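Local coordinates for protein eukaryotic translation initiation factor 5A-2 (Arabidopsis thaliana, PDB 3HKS) that promotes translation elongation and termination, binding between the exit and peptidyl sites of the ribosome to rescue ribosomes stalled on sequences such as polyproline, at residues 27-31 with 32-36. Residues are numbered along the deposited sequence; the frame is centred on the assembly and turned at random.
Sequences YPQSA and GNIRK. With EDO (1,2-ethanediol), chain C.
S30 and N33 clasp each other twice where the chain leaves strand 26-30 and winds into a short 3-10 turn. The backbone N of N33 donates to S30 O at 2.9 Å, and N33 ND2 reaches S30 OG, also at 2.9 Å. This second bond is bent, 131° at the hydrogen, and the hydroxyl lies tilted out of the amide plane. With chi1 at 66°, S30 OG sits between its own N and carbonyl carbon, on the side where the N33 amide can meet it; two short polar side chains thus tie the ends of the turn. One residue on, I34 N donates to A31 O at 3.1 Å, so two successive i to i+3 bonds define the 3-10 geometry.

The tight side faces inward. A31, small enough for a close bend, touches C88 and F67, while branched I34 packs on V90 and F67, bridging strands 87-103 and 64-71. The turn carries the chain from strand 26-30, paired antiparallel with strand 87-103, towards strand 39-42 in the SH3-like N-terminal domain of the eIF-5A family. Extended Q29 lays its amide beside this wall, OE1 3.7 Å from I34 CD1, and its chain crosses that of N33 at about a right angle. A water bridges A31 O and I34 O, donating to both.

The looser side belongs to N33 and R35, both exposed. O1 of a 1,2-ethanediol, probably from the crystallisation liquor, accepts a nearly straight hydrogen bond from R35 N at 2.9 Å, and the molecule also neighbours the Q29 amide. R35, bent at chi2 (-73°), folds its long chain back: NH1 donates to G32 O at 2.9 Å and to I34 O at 3.1 Å. G32 O lies in the guanidinium plane, I34 O somewhat tilted from it.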
loop_
_atom_site.group_PDB
_atom_site.type_symbol
_atom_site.label_atom_id
_atom_site.label_comp_id
_atom_site.label_asym_id
_atom_site.label_seq_id
_atom_site.Cartn_x
_atom_site.Cartn_y
_atom_site.Cartn_z
ATOM N N TYR A 27 0.109 14.072 2.699
ATOM C CA TYR A 27 0.784 15.339 2.919
ATOM C C TYR A 27 1.005 16.042 1.574
ATOM O O TYR A 27 1.093 15.369 0.537
ATOM C CB TYR A 27 2.103 15.130 3.667
ATOM C CG TYR A 27 3.063 14.158 3.026
ATOM C CD1 TYR A 27 3.023 12.787 3.329
ATOM C CD2 TYR A 27 4.046 14.614 2.148
ATOM C CE1 TYR A 27 3.932 11.894 2.749
ATOM C CE2 TYR A 27 4.954 13.742 1.580
ATOM C CZ TYR A 27 4.888 12.388 1.886
ATOM O OH TYR A 27 5.811 11.557 1.317
ATOM N N PRO A 28 1.028 17.393 1.580
ATOM C CA PRO A 28 1.229 18.163 0.353
ATOM C C PRO A 28 2.704 18.342 0.008
ATOM O O PRO A 28 3.517 18.679 0.880
ATOM C CB PRO A 28 0.593 19.517 0.691
ATOM C CG PRO A 28 0.827 19.675 2.170
ATOM C CD PRO A 28 0.798 18.270 2.753
ATOM N N GLN A 29 3.037 18.110 -1.256
ATOM C CA GLN A 29 4.408 18.255 -1.735
ATOM C C GLN A 29 4.374 18.743 -3.187
ATOM O O GLN A 29 3.555 18.272 -3.978
ATOM C CB GLN A 29 5.139 16.915 -1.629
ATOM C CG GLN A 29 6.601 16.928 -2.072
ATOM C CD GLN A 29 7.255 15.583 -1.843
ATOM O OE1 GLN A 29 6.615 14.546 -1.994
ATOM N NE2 GLN A 29 8.529 15.593 -1.454
ATOM N N SER A 30 5.248 19.691 -3.520
ATOM C CA SER A 30 5.239 20.306 -4.839
ATOM C C SER A 30 5.491 19.241 -5.881
ATOM O O SER A 30 6.327 18.360 -5.669
ATOM C CB SER A 30 6.254 21.444 -4.948
ATOM O OG SER A 30 7.581 20.952 -4.857
ATOM N N ALA A 31 4.752 19.314 -6.993
ATOM C CA ALA A 31 4.873 18.333 -8.070
ATOM C C ALA A 31 6.307 18.178 -8.562
ATOM O O ALA A 31 6.725 17.075 -8.914
ATOM C CB ALA A 31 3.932 18.679 -9.218
ATOM N N GLY A 32 7.074 19.273 -8.555
ATOM C CA GLY A 32 8.484 19.252 -8.981
ATOM C C GLY A 32 9.403 18.422 -8.094
ATOM O O GLY A 32 10.522 18.078 -8.486
ATOM N N ASN A 33 8.934 18.092 -6.896
ATOM C CA ASN A 33 9.708 17.252 -5.962
ATOM C C ASN A 33 9.362 15.761 -6.047
ATOM O O ASN A 33 10.065 14.940 -5.488
ATOM C CB ASN A 33 9.545 17.746 -4.519
ATOM C CG ASN A 33 10.539 18.836 -4.155
ATOM O OD1 ASN A 33 11.745 18.662 -4.302
ATOM N ND2 ASN A 33 10.036 19.959 -3.661
ATOM N N ILE A 34 8.283 15.426 -6.747
ATOM C CA ILE A 34 7.869 14.034 -6.922
ATOM C C ILE A 34 8.824 13.281 -7.852
ATOM O O ILE A 34 9.218 13.787 -8.915
ATOM C CB ILE A 34 6.415 13.905 -7.451
ATOM C CG1 ILE A 34 5.435 14.792 -6.661
ATOM C CG2 ILE A 34 5.962 12.426 -7.494
ATOM C CD1 ILE A 34 5.080 14.317 -5.303
ATOM N N ARG A 35 9.189 12.072 -7.434
ATOM C CA ARG A 35 10.149 11.246 -8.147
ATOM C C ARG A 35 9.558 9.878 -8.477
ATOM O O ARG A 35 8.674 9.372 -7.772
ATOM C CB ARG A 35 11.425 11.072 -7.321
ATOM C CG ARG A 35 12.208 12.357 -7.048
ATOM C CD ARG A 35 12.939 12.893 -8.302
ATOM N NE ARG A 35 13.603 14.172 -8.022
ATOM C CZ ARG A 35 13.060 15.373 -8.229
ATOM N NH1 ARG A 35 11.838 15.492 -8.743
ATOM N NH2 ARG A 35 13.741 16.462 -7.913
ATOM N N LYS A 36 10.049 9.301 -9.571
ATOM C CA LYS A 36 9.742 7.932 -9.962
ATOM C C LYS A 36 10.024 7.007 -8.776
ATOM O O LYS A 36 11.090 7.075 -8.166
ATOM C CB LYS A 36 10.589 7.538 -11.185
ATOM C CG LYS A 36 10.274 6.154 -11.756
ATOM C CD LYS A 36 11.241 5.784 -12.889
ATOM C CE LYS A 36 11.171 4.289 -13.251
ATOM N NZ LYS A 36 12.137 3.926 -14.360
HETATM C C1 EDO C . 9.360 11.374 -4.086
HETATM O O1 EDO C . 8.139 11.280 -4.831
HETATM C C2 EDO C . 9.401 12.746 -3.433
HETATM O O2 EDO C . 10.653 12.940 -2.756
HETATM O O HOH W 1 8.364 15.711 -10.560
#